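Local coordinates for probable leucine/isoleucine/valine-binding protein (Rhodopirellula baltica, PDB 4KV7), which probably binds leucine, isoleucine, valine or a related small ligand as a periplasmic binding protein, its true ligand being unestablished, at residues L18-S23 / E85-V90; K109-G114 / I324-I329; A332-G337 / L349-H354. The protein carries 1 engineered substitution. All coordinates share one frame; numbering follows the deposited sequence.

Interaction 1 of 3, residues L18-S23 / E85-V90; sequences LKFGMS and EVLAVV
Gly21 joins strand 16-24 to the segment 85-90 through both of its backbone polar atoms. Gly21 N donates to Ala88 O at 2.9 Å, and Val90 N donates to Gly21 O at 2.8 Å. These two bonds bridge Gly21 with Val89. Just before the bridge Leu87 N reaches Lys19 O, also at 2.8 Å and almost straight (179° at the hydrogen). The glycine is packed closely: Val86 points at the strand, and its CG1 lies 3.8 Å from Gly21 CA.

The Phe20 side is tightly filled. With its CG anti to the carbonyl carbon (chi1 -65°), the ring comes beside Ala88, although the side chain sets out away from 85-90. Ala88 CB meets the ring edge in plane, 3.8 Å from Phe20 CD1. Leu87 CB approaches Phe20 CE1 obliquely. Leu87 also sends CD1 against Leu18 CD2 at 3.8 Å. Leu313 of helix 301-319 and Ile329 of helix 326-335 pack on Phe20 as well. An alanine in place of Phe20 would remove the ring and is likely to open a gap between Ala88, Leu87 and these two helices.

The Lys19 side is looser and reaches solvent. Lys19 NZ bonds to His84 O, and one water links it to Glu85 OE1. The two charged groups stay 4.5 Å apart, Lys19 NZ to Glu85 OE1, and meet only through this water.

On its other edge strand 16-24 pairs with strand 57-65. The strand 89-90 in turn runs beside 112-113. Strand 16-24 thus sits between 57-65 and 89-90, which helix 70-81 connects in a beta-alpha-beta crossover, as in the alpha/beta lobes of periplasmic binding proteins.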
ATOM      1  N   LEU A  18     -22.896   3.822  10.524  1.00 17.64           N
ATOM      2  CA  LEU A  18     -22.305   3.270   9.307  1.00 16.43           C
ATOM      3  C   LEU A  18     -21.055   2.488   9.676  1.00 15.91           C
ATOM      4  O   LEU A  18     -20.022   3.074   9.984  1.00 15.75           O
ATOM      5  CB  LEU A  18     -21.963   4.387   8.318  1.00 17.88           C
ATOM      6  CG  LEU A  18     -23.099   5.336   7.935  1.00 19.30           C
ATOM      7  CD1 LEU A  18     -22.595   6.398   6.963  1.00 20.66           C
ATOM      8  CD2 LEU A  18     -24.276   4.571   7.337  1.00 23.22           C
ATOM      9  N   LYS A  19     -21.160   1.162   9.652  1.00 15.56           N
ATOM     10  CA  LYS A  19     -20.059   0.287  10.045  1.00 15.25           C
ATOM     11  C   LYS A  19     -19.204  -0.139   8.864  1.00 14.08           C
ATOM     12  O   LYS A  19     -19.707  -0.690   7.883  1.00 15.32           O
ATOM     13  CB  LYS A  19     -20.603  -0.957  10.754  1.00 15.92           C
ATOM     14  CG  LYS A  19     -21.215  -0.690  12.125  1.00 19.46           C
ATOM     15  CD  LYS A  19     -21.800  -1.952  12.759  1.00 20.46           C
ATOM     16  CE  LYS A  19     -22.996  -2.451  11.983  1.00 23.85           C
ATOM     17  NZ  LYS A  19     -23.634  -3.644  12.634  1.00 26.68           N
ATOM     18  N   PHE A  20     -17.910   0.114   8.979  1.00 13.49           N
ATOM     19  CA  PHE A  20     -16.942  -0.347   7.997  1.00 11.72           C
ATOM     20  C   PHE A  20     -15.989  -1.326   8.661  1.00 13.68           C
ATOM     21  O   PHE A  20     -15.679  -1.186   9.842  1.00 15.55           O
ATOM     22  CB  PHE A  20     -16.214   0.852   7.396  1.00 14.25           C
ATOM     23  CG  PHE A  20     -17.127   1.732   6.611  1.00 12.80           C
ATOM     24  CD1 PHE A  20     -17.545   1.344   5.347  1.00 14.12           C
ATOM     25  CD2 PHE A  20     -17.654   2.888   7.163  1.00 13.61           C
ATOM     26  CE1 PHE A  20     -18.423   2.117   4.624  1.00 14.43           C
ATOM     27  CE2 PHE A  20     -18.540   3.671   6.442  1.00 16.78           C
ATOM     28  CZ  PHE A  20     -18.930   3.284   5.171  1.00 15.71           C
ATOM     29  N   GLY A  21     -15.541  -2.331   7.916  1.00 11.78           N
ATOM     30  CA  GLY A  21     -14.664  -3.337   8.484  1.00 11.95           C
ATOM     31  C   GLY A  21     -13.261  -3.288   7.922  1.00 11.00           C
ATOM     32  O   GLY A  21     -13.019  -2.724   6.855  1.00 11.22           O
HETATM   33  N   MSE A  22     -12.332  -3.893   8.650  1.00 10.83           N
HETATM   34  CA  MSE A  22     -10.944  -4.003   8.230  1.00  9.87           C
HETATM   35  C   MSE A  22     -10.346  -5.221   8.908  1.00  9.84           C
HETATM   36  O   MSE A  22     -10.577  -5.438  10.097  1.00 11.48           O
HETATM   37  CB  MSE A  22     -10.194  -2.728   8.635  1.00 10.99           C
HETATM   38  CG  MSE A  22      -8.689  -2.703   8.329  1.00 12.41           C
HETATM   39 SE   MSE A  22      -7.724  -1.155   9.127  0.65 11.61          SE
HETATM   40  CE  MSE A  22      -8.459   0.214   7.964  1.00 14.09           C
ATOM     41  N   SER A  23      -9.628  -6.043   8.142  1.00 10.41           N
ATOM     42  CA  SER A  23      -8.794  -7.107   8.703  1.00 10.59           C
ATOM     43  C   SER A  23      -7.377  -6.763   8.304  1.00  9.60           C
ATOM     44  O   SER A  23      -7.108  -6.552   7.128  1.00 10.06           O
ATOM     45  CB  SER A  23      -9.183  -8.465   8.135  1.00 11.36           C
ATOM     46  OG  SER A  23      -8.416  -9.498   8.729  1.00 11.84           O
ATOM     47  N   GLU A  85     -22.007  -7.232   9.832  1.00 17.56           N
ATOM     48  CA  GLU A  85     -22.782  -6.672   8.723  1.00 18.34           C
ATOM     49  C   GLU A  85     -22.166  -5.398   8.153  1.00 16.76           C
ATOM     50  O   GLU A  85     -22.887  -4.444   7.849  1.00 18.97           O
ATOM     51  CB  GLU A  85     -24.223  -6.387   9.167  1.00 21.43           C
ATOM     52  CG  GLU A  85     -24.958  -7.607   9.674  1.00 24.59           C
ATOM     53  CD  GLU A  85     -26.407  -7.312  10.017  1.00 29.89           C
ATOM     54  OE1 GLU A  85     -26.668  -6.318  10.730  1.00 33.24           O
ATOM     55  OE2 GLU A  85     -27.281  -8.082   9.576  1.00 37.32           O
ATOM     56  N   VAL A  86     -20.846  -5.366   8.013  1.00 15.66           N
ATOM     57  CA  VAL A  86     -20.208  -4.127   7.580  1.00 14.76           C
ATOM     58  C   VAL A  86     -20.609  -3.737   6.158  1.00 14.82           C
ATOM     59  O   VAL A  86     -20.938  -4.593   5.334  1.00 16.99           O
ATOM     60  CB  VAL A  86     -18.669  -4.174   7.706  1.00 12.86           C
ATOM     61  CG1 VAL A  86     -18.255  -4.468   9.141  1.00 14.38           C
ATOM     62  CG2 VAL A  86     -18.054  -5.192   6.740  1.00 14.66           C
ATOM     63  N   LEU A  87     -20.588  -2.435   5.893  1.00 14.77           N
ATOM     64  CA  LEU A  87     -21.012  -1.889   4.605  1.00 13.95           C
ATOM     65  C   LEU A  87     -19.939  -2.021   3.526  1.00 14.09           C
ATOM     66  O   LEU A  87     -20.254  -2.052   2.328  1.00 15.61           O
ATOM     67  CB  LEU A  87     -21.412  -0.420   4.768  1.00 17.28           C
ATOM     68  CG  LEU A  87     -22.518  -0.152   5.790  1.00 16.96           C
ATOM     69  CD1 LEU A  87     -22.706   1.343   6.003  1.00 22.07           C
ATOM     70  CD2 LEU A  87     -23.829  -0.818   5.382  1.00 23.35           C
ATOM     71  N   ALA A  88     -18.683  -2.084   3.960  1.00 12.48           N
ATOM     72  CA  ALA A  88     -17.532  -2.249   3.083  1.00 12.27           C
ATOM     73  C   ALA A  88     -16.361  -2.680   3.949  1.00 11.69           C
ATOM     74  O   ALA A  88     -16.351  -2.413   5.158  1.00 12.82           O
ATOM     75  CB  ALA A  88     -17.200  -0.946   2.358  1.00 13.81           C
ATOM     76  N   VAL A  89     -15.387  -3.349   3.336  1.00 11.13           N
ATOM     77  CA  VAL A  89     -14.147  -3.737   3.992  1.00 11.24           C
ATOM     78  C   VAL A  89     -13.077  -2.858   3.366  1.00 10.00           C
ATOM     79  O   VAL A  89     -12.864  -2.880   2.145  1.00 12.31           O
ATOM     80  CB  VAL A  89     -13.843  -5.229   3.796  1.00 10.91           C
ATOM     81  CG1 VAL A  89     -12.451  -5.558   4.304  1.00 13.26           C
ATOM     82  CG2 VAL A  89     -14.887  -6.087   4.531  1.00 13.68           C
ATOM     83  N   VAL A  90     -12.415  -2.066   4.202  1.00  9.90           N
ATOM     84  CA  VAL A  90     -11.602  -0.958   3.712  0.57  9.49           C
ATOM     85  C   VAL A  90     -10.167  -1.022   4.212  1.00  8.96           C
ATOM     86  O   VAL A  90      -9.897  -1.237   5.398  1.00 10.21           O
ATOM     87  CB  VAL A  90     -12.222   0.417   4.082  0.57 13.56           C
ATOM     88  CG1 VAL A  90     -13.651   0.504   3.580  0.57 17.42           C
ATOM     89  CG2 VAL A  90     -12.184   0.662   5.582  0.57 11.78           C
TER
HETATM   90  O   HOH W   1     -25.897  -3.544  11.220  1.00 31.80           O

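Interaction 2 of 3, residues K109-G114 / I324-I329; sequences KTPFFG and ISRSSI
Thr110 and Arg326 bring the two backbones nearest each other, their CA atoms 5.6 Å apart. Lys109, just past helix 95-107, has positive phi in a Schellman motif, and the chain then runs through Thr110 and Pro111 into strand 112-113. In the other segment, Ser325 is at the N-cap position of helix 326-335. Ser325 N donates to Ser328 OG at 2.9 Å.

Arg326 carries most of the contact. Its chain is extended from CG to NE and reaches across 109-111, with Arg326 CB 3.5 Å from Lys109 O. The guanidinium then presents one face to Thr110. Thr110 OG1 sits over the centre of that face, 2.9 Å above its plane, where no guanidinium N-H points at it. This hydroxyl bonds instead to Thr108 OG1. The arginine N-H groups go to backbone carbonyls: NE to Val86 O, NH2 to Thr81 O and NH1, weakly, to Thr108 O. Several carbonyls thus fix the rotation of the group.

Pro111 crosses Arg326 at about a right angle. Pro111 CG lies 3.4 Å from Arg326 O and 4.3 Å from Ile329 CG2. The first turn of helix 326-335 is thus laid against the turn that leads from helix 95-107 into strand 112-113, in an alpha/beta lobe.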
ATOM      1  N   LYS A 109     -21.178  -9.927  -1.390  1.00 18.98           N
ATOM      2  CA  LYS A 109     -21.399  -8.696  -2.154  1.00 18.64           C
ATOM      3  C   LYS A 109     -20.983  -7.450  -1.368  1.00 17.98           C
ATOM      4  O   LYS A 109     -21.654  -6.418  -1.401  1.00 18.30           O
ATOM      5  CB  LYS A 109     -22.851  -8.613  -2.642  1.00 20.34           C
ATOM      6  CG  LYS A 109     -23.226  -9.786  -3.525  1.00 21.47           C
ATOM      7  CD  LYS A 109     -24.606  -9.620  -4.132  1.00 27.04           C
ATOM      8  CE  LYS A 109     -24.984 -10.838  -4.969  1.00 30.44           C
ATOM      9  NZ  LYS A 109     -24.130 -10.979  -6.182  1.00 34.97           N
ATOM     10  N   THR A 110     -19.866  -7.566  -0.663  1.00 14.88           N
ATOM     11  CA  THR A 110     -19.355  -6.487   0.169  1.00 13.79           C
ATOM     12  C   THR A 110     -18.215  -5.786  -0.559  1.00 13.64           C
ATOM     13  O   THR A 110     -17.225  -6.429  -0.901  1.00 13.65           O
ATOM     14  CB  THR A 110     -18.797  -7.039   1.498  1.00 14.54           C
ATOM     15  OG1 THR A 110     -19.803  -7.800   2.179  1.00 15.70           O
ATOM     16  CG2 THR A 110     -18.325  -5.910   2.403  1.00 14.46           C
ATOM     17  N   PRO A 111     -18.326  -4.464  -0.784  1.00 13.05           N
ATOM     18  CA  PRO A 111     -17.214  -3.746  -1.424  1.00 13.83           C
ATOM     19  C   PRO A 111     -15.917  -3.920  -0.644  1.00 11.38           C
ATOM     20  O   PRO A 111     -15.909  -3.861   0.589  1.00 12.44           O
ATOM     21  CB  PRO A 111     -17.677  -2.287  -1.397  1.00 13.43           C
ATOM     22  CG  PRO A 111     -19.171  -2.373  -1.392  1.00 17.22           C
ATOM     23  CD  PRO A 111     -19.502  -3.600  -0.577  1.00 14.28           C
ATOM     24  N   PHE A 112     -14.832  -4.151  -1.379  1.00 10.89           N
ATOM     25  CA  PHE A 112     -13.509  -4.382  -0.827  1.00 10.56           C
ATOM     26  C   PHE A 112     -12.669  -3.222  -1.377  1.00  9.62           C
ATOM     27  O   PHE A 112     -12.171  -3.276  -2.510  1.00 11.02           O
ATOM     28  CB  PHE A 112     -12.993  -5.749  -1.293  1.00 11.12           C
ATOM     29  CG  PHE A 112     -11.747  -6.215  -0.588  1.00 10.96           C
ATOM     30  CD1 PHE A 112     -11.819  -6.858   0.639  1.00 11.08           C
ATOM     31  CD2 PHE A 112     -10.500  -6.022  -1.157  1.00 10.96           C
ATOM     32  CE1 PHE A 112     -10.673  -7.290   1.282  1.00 11.75           C
ATOM     33  CE2 PHE A 112      -9.349  -6.462  -0.513  1.00 12.08           C
ATOM     34  CZ  PHE A 112      -9.442  -7.095   0.701  1.00 11.70           C
ATOM     35  N   PHE A 113     -12.567  -2.148  -0.594  1.00  9.79           N
ATOM     36  CA  PHE A 113     -12.137  -0.852  -1.110  1.00 10.70           C
ATOM     37  C   PHE A 113     -10.826  -0.372  -0.501  1.00  9.04           C
ATOM     38  O   PHE A 113     -10.653  -0.385   0.721  1.00  9.58           O
ATOM     39  CB  PHE A 113     -13.220   0.214  -0.874  1.00 11.36           C
ATOM     40  CG  PHE A 113     -12.781   1.596  -1.271  1.00 10.42           C
ATOM     41  CD1 PHE A 113     -12.495   1.872  -2.597  1.00 11.53           C
ATOM     42  CD2 PHE A 113     -12.616   2.607  -0.332  1.00 12.37           C
ATOM     43  CE1 PHE A 113     -12.052   3.120  -2.983  1.00 12.91           C
ATOM     44  CE2 PHE A 113     -12.183   3.861  -0.713  1.00 13.05           C
ATOM     45  CZ  PHE A 113     -11.896   4.121  -2.038  1.00 13.70           C
ATOM     46  N   GLY A 114      -9.898   0.039  -1.363  1.00  9.52           N
ATOM     47  CA  GLY A 114      -8.677   0.689  -0.919  1.00  9.41           C
ATOM     48  C   GLY A 114      -7.680  -0.201  -0.211  1.00  9.28           C
ATOM     49  O   GLY A 114      -6.937   0.262   0.655  1.00  8.55           O
ATOM     50  N   ILE A 324     -28.026   3.802   2.552  1.00 18.29           N
ATOM     51  CA  ILE A 324     -26.608   3.502   2.464  1.00 19.18           C
ATOM     52  C   ILE A 324     -26.433   2.013   2.755  1.00 18.86           C
ATOM     53  O   ILE A 324     -26.766   1.532   3.840  1.00 22.72           O
ATOM     54  CB  ILE A 324     -25.800   4.378   3.424  1.00 18.54           C
ATOM     55  CG1 ILE A 324     -25.951   5.849   3.017  1.00 21.73           C
ATOM     56  CG2 ILE A 324     -24.334   3.964   3.417  1.00 17.54           C
ATOM     57  CD1 ILE A 324     -25.636   6.840   4.117  1.00 21.82           C
ATOM     58  N   SER A 325     -25.948   1.286   1.753  1.00 18.53           N
ATOM     59  CA  SER A 325     -25.848  -0.164   1.825  1.00 18.75           C
ATOM     60  C   SER A 325     -24.621  -0.604   1.050  1.00 17.16           C
ATOM     61  O   SER A 325     -23.965   0.208   0.403  1.00 16.87           O
ATOM     62  CB  SER A 325     -27.080  -0.807   1.191  1.00 22.08           C
ATOM     63  OG  SER A 325     -27.116  -0.519  -0.200  1.00 21.58           O
ATOM     64  N   ARG A 326     -24.314  -1.897   1.116  1.00 17.80           N
ATOM     65  CA  ARG A 326     -23.239  -2.466   0.318  1.00 16.64           C
ATOM     66  C   ARG A 326     -23.433  -2.132  -1.152  1.00 16.46           C
ATOM     67  O   ARG A 326     -22.510  -1.689  -1.823  1.00 16.19           O
ATOM     68  CB  ARG A 326     -23.183  -3.978   0.508  1.00 17.43           C
ATOM     69  CG  ARG A 326     -22.660  -4.385   1.876  1.00 15.98           C
ATOM     70  CD  ARG A 326     -22.689  -5.884   2.086  1.00 16.36           C
ATOM     71  NE  ARG A 326     -22.213  -6.196   3.432  1.00 17.44           N
ATOM     72  CZ  ARG A 326     -22.246  -7.403   3.988  1.00 18.48           C
ATOM     73  NH1 ARG A 326     -22.708  -8.444   3.309  1.00 18.54           N
ATOM     74  NH2 ARG A 326     -21.806  -7.565   5.232  1.00 19.37           N
ATOM     75  N   SER A 327     -24.651  -2.316  -1.651  1.00 18.45           N
ATOM     76  CA  SER A 327     -24.913  -2.079  -3.063  0.50 21.29           C
ATOM     77  C   SER A 327     -24.831  -0.595  -3.427  1.00 17.14           C
ATOM     78  O   SER A 327     -24.269  -0.239  -4.460  1.00 18.80           O
ATOM     79  CB  SER A 327     -26.265  -2.665  -3.472  0.50 24.33           C
ATOM     80  OG  SER A 327     -27.327  -2.033  -2.784  0.50 20.85           O
ATOM     81  N   SER A 328     -25.370   0.277  -2.581  1.00 17.60           N
ATOM     82  CA  SER A 328     -25.313   1.697  -2.926  1.00 18.23           C
ATOM     83  C   SER A 328     -23.900   2.271  -2.762  1.00 15.38           C
ATOM     84  O   SER A 328     -23.532   3.222  -3.443  1.00 16.55           O
ATOM     85  CB  SER A 328     -26.366   2.521  -2.177  1.00 17.78           C
ATOM     86  OG  SER A 328     -26.089   2.587  -0.793  1.00 17.34           O
ATOM     87  N   ILE A 329     -23.093   1.683  -1.883  1.00 14.95           N
ATOM     88  CA  ILE A 329     -21.706   2.119  -1.769  1.00 14.39           C
ATOM     89  C   ILE A 329     -20.892   1.693  -2.992  1.00 15.58           C
ATOM     90  O   ILE A 329     -20.128   2.486  -3.533  1.00 14.95           O
ATOM     91  CB  ILE A 329     -21.059   1.649  -0.462  1.00 15.23           C
ATOM     92  CG1 ILE A 329     -21.632   2.466   0.700  1.00 16.26           C
ATOM     93  CG2 ILE A 329     -19.530   1.778  -0.525  1.00 14.88           C
ATOM     94  CD1 ILE A 329     -21.210   1.987   2.060  1.00 19.03           C
TER

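Interaction 3 of 3, residues A332-G337 / L349-H354; sequences ALEQLG and LGPNDH
A C-terminal helix end meets a beta turn here: the last turn of helix 326-335 lies against the type I turn from Gly350 to Asp353. Glu334 and His354 make the side-chain hydrogen bond. His354 NE2 donates to Glu334 OE2 at 2.7 Å, with 150° at the hydrogen. The carboxylate oxygen lies at the ring edge, in the plane of the imidazole. It is met on its anti side, tilted out of the carboxylate plane. The carboxylate and ring planes are 34° apart. Glu334 reaches His354 with CG anti to the carbonyl carbon (chi1 -66°) and an extended chain. On the way Glu334 CD passes 3.6 Å from Pro351 CA. The negative carboxylate would probably favour a protonated imidazole.

Backbone atoms hold the rest. Leu349 N donates to Gly337 O at 2.9 Å, with the nitrogen above the carbonyl plane. Gly350 CA comes to 3.2 Å from Glu334 O in a nearly straight CA-H...O contact.

Leu336 and Leu349 lie side by side, pointing the same way, with their CD1 atoms 3.9 Å apart. Ile132 of strand 131-132 touches both Leu349 and His354. Helix 326-335 is thus joined at its C-terminal end to the type I turn that follows strand 347-349, with a His-carboxylate hydrogen bond between them.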
ATOM      1  N   ALA A 332     -21.884   4.021  -5.682  1.00 15.82           N
ATOM      2  CA  ALA A 332     -21.400   5.381  -5.464  1.00 16.40           C
ATOM      3  C   ALA A 332     -19.911   5.516  -5.778  1.00 15.55           C
ATOM      4  O   ALA A 332     -19.466   6.547  -6.283  1.00 16.07           O
ATOM      5  CB  ALA A 332     -21.684   5.828  -4.045  1.00 17.13           C
ATOM      6  N   LEU A 333     -19.135   4.491  -5.455  1.00 15.06           N
ATOM      7  CA  LEU A 333     -17.719   4.496  -5.792  1.00 15.81           C
ATOM      8  C   LEU A 333     -17.539   4.554  -7.312  1.00 15.40           C
ATOM      9  O   LEU A 333     -16.712   5.318  -7.812  1.00 17.91           O
ATOM     10  CB  LEU A 333     -17.020   3.276  -5.191  1.00 16.00           C
ATOM     11  CG  LEU A 333     -16.798   3.334  -3.678  1.00 15.57           C
ATOM     12  CD1 LEU A 333     -16.444   1.957  -3.132  1.00 17.79           C
ATOM     13  CD2 LEU A 333     -15.717   4.355  -3.325  1.00 17.11           C
ATOM     14  N   GLU A 334     -18.333   3.777  -8.042  1.00 16.96           N
ATOM     15  CA  GLU A 334     -18.249   3.771  -9.499  1.00 17.10           C
ATOM     16  C   GLU A 334     -18.771   5.066 -10.120  1.00 21.27           C
ATOM     17  O   GLU A 334     -18.361   5.443 -11.220  1.00 28.16           O
ATOM     18  CB  GLU A 334     -18.977   2.552 -10.069  1.00 19.39           C
ATOM     19  CG  GLU A 334     -18.294   1.249  -9.678  1.00 20.23           C
ATOM     20  CD  GLU A 334     -18.944   0.015 -10.267  1.00 21.87           C
ATOM     21  OE1 GLU A 334     -20.089   0.108 -10.754  1.00 25.06           O
ATOM     22  OE2 GLU A 334     -18.299  -1.054 -10.236  1.00 24.34           O
ATOM     23  N   GLN A 335     -19.663   5.750  -9.412  1.00 18.26           N
ATOM     24  CA  GLN A 335     -20.243   6.996  -9.892  1.00 17.71           C
ATOM     25  C   GLN A 335     -19.297   8.182  -9.703  1.00 17.77           C
ATOM     26  O   GLN A 335     -19.558   9.269 -10.216  1.00 19.47           O
ATOM     27  CB  GLN A 335     -21.570   7.256  -9.169  1.00 21.76           C
ATOM     28  CG  GLN A 335     -22.427   8.359  -9.761  1.00 32.07           C
ATOM     29  N   LEU A 336     -18.196   7.985  -8.980  1.00 17.47           N
ATOM     30  CA  LEU A 336     -17.242   9.077  -8.769  1.00 16.76           C
ATOM     31  C   LEU A 336     -16.699   9.634 -10.093  1.00 16.65           C
ATOM     32  O   LEU A 336     -16.443  10.840 -10.209  1.00 18.68           O
ATOM     33  CB  LEU A 336     -16.087   8.637  -7.863  1.00 17.78           C
ATOM     34  CG  LEU A 336     -16.409   8.490  -6.376  1.00 18.65           C
ATOM     35  CD1 LEU A 336     -15.290   7.735  -5.673  1.00 18.65           C
ATOM     36  CD2 LEU A 336     -16.614   9.851  -5.740  1.00 25.93           C
ATOM     37  N   GLY A 337     -16.550   8.769 -11.094  1.00 15.50           N
ATOM     38  CA  GLY A 337     -16.064   9.205 -12.395  1.00 16.71           C
ATOM     39  C   GLY A 337     -14.671   9.799 -12.308  1.00 14.26           C
ATOM     40  O   GLY A 337     -13.821   9.308 -11.568  1.00 14.77           O
ATOM     41  N   LEU A 349     -12.637   6.637 -11.426  1.00 12.88           N
ATOM     42  CA  LEU A 349     -13.271   5.367 -11.100  1.00 14.06           C
ATOM     43  C   LEU A 349     -14.546   5.252 -11.910  1.00 15.44           C
ATOM     44  O   LEU A 349     -15.156   6.262 -12.257  1.00 17.84           O
ATOM     45  CB  LEU A 349     -13.593   5.287  -9.607  1.00 14.88           C
ATOM     46  CG  LEU A 349     -12.391   5.067  -8.682  1.00 13.26           C
ATOM     47  CD1 LEU A 349     -12.805   5.184  -7.222  1.00 15.82           C
ATOM     48  CD2 LEU A 349     -11.735   3.704  -8.941  1.00 14.30           C
ATOM     49  N   GLY A 350     -14.953   4.030 -12.220  1.00 15.07           N
ATOM     50  CA  GLY A 350     -16.181   3.808 -12.957  1.00 16.24           C
ATOM     51  C   GLY A 350     -16.519   2.333 -12.995  1.00 17.81           C
ATOM     52  O   GLY A 350     -15.769   1.522 -12.459  1.00 16.86           O
ATOM     53  N   PRO A 351     -17.644   1.980 -13.631  1.00 19.05           N
ATOM     54  CA  PRO A 351     -18.086   0.586 -13.765  1.00 23.62           C
ATOM     55  C   PRO A 351     -16.998  -0.333 -14.326  1.00 22.90           C
ATOM     56  O   PRO A 351     -16.929  -1.504 -13.945  1.00 26.08           O
ATOM     57  CB  PRO A 351     -19.243   0.690 -14.762  1.00 24.18           C
ATOM     58  CG  PRO A 351     -19.796   2.051 -14.537  1.00 27.07           C
ATOM     59  CD  PRO A 351     -18.614   2.926 -14.210  1.00 19.80           C
ATOM     60  N   ASN A 352     -16.162   0.203 -15.212  1.00 18.69           N
ATOM     61  CA  ASN A 352     -15.103  -0.569 -15.851  1.00 18.02           C
ATOM     62  C   ASN A 352     -13.708  -0.053 -15.520  1.00 19.90           C
ATOM     63  O   ASN A 352     -12.741  -0.329 -16.238  1.00 18.65           O
ATOM     64  CB  ASN A 352     -15.283  -0.547 -17.369  1.00 20.67           C
ATOM     65  CG  ASN A 352     -16.706  -0.837 -17.789  1.00 26.49           C
ATOM     66  OD1 ASN A 352     -17.207  -1.939 -17.585  1.00 31.29           O
ATOM     67  ND2 ASN A 352     -17.368   0.152 -18.383  1.00 28.25           N
ATOM     68  N   ASP A 353     -13.602   0.699 -14.434  1.00 15.21           N
ATOM     69  CA  ASP A 353     -12.336   1.296 -14.053  1.00 14.14           C
ATOM     70  C   ASP A 353     -12.243   1.263 -12.537  1.00 13.44           C
ATOM     71  O   ASP A 353     -12.790   2.131 -11.843  1.00 14.23           O
ATOM     72  CB  ASP A 353     -12.245   2.733 -14.572  1.00 18.32           C
ATOM     73  CG  ASP A 353     -10.926   3.397 -14.229  1.00 18.50           C
ATOM     74  OD1 ASP A 353     -10.059   2.749 -13.605  1.00 21.45           O
ATOM     75  OD2 ASP A 353     -10.752   4.581 -14.582  1.00 25.16           O
ATOM     76  N   HIS A 354     -11.547   0.253 -12.030  1.00 12.84           N
ATOM     77  CA  HIS A 354     -11.508   0.025 -10.593  1.00 12.42           C
ATOM     78  C   HIS A 354     -10.172   0.348  -9.937  1.00 11.92           C
ATOM     79  O   HIS A 354      -9.885  -0.132  -8.839  1.00 12.54           O
ATOM     80  CB  HIS A 354     -11.942  -1.404 -10.269  1.00 13.90           C
ATOM     81  CG  HIS A 354     -13.422  -1.601 -10.313  1.00 15.60           C
ATOM     82  ND1 HIS A 354     -14.016  -2.810 -10.023  1.00 17.30           N
ATOM     83  CD2 HIS A 354     -14.431  -0.743 -10.593  1.00 18.04           C
ATOM     84  CE1 HIS A 354     -15.327  -2.692 -10.138  1.00 19.59           C
ATOM     85  NE2 HIS A 354     -15.605  -1.447 -10.480  1.00 20.37           N
TER

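Overall arrangement
The three contacts come in series along the chain. Interactions 1 and 2 are neighbours, with centres about 9 Å apart. They share a sheet in which strands 89-90 and 112-113 lie side by side, and Val89 N to Pro111 O is a probable hydrogen bond between them. Interactions 2 and 3 share helix 326-335, one near its start and the other at its end. Their centres are about 12 Å apart, and Phe113 packs on Leu333. Interactions 1 and 3 do not touch; their centres lie about 19 Å apart. Helix 326-335, late in the sequence, thus packs on strands 16-24 and 112-113, so the lobe is built from both early and late parts of the chain.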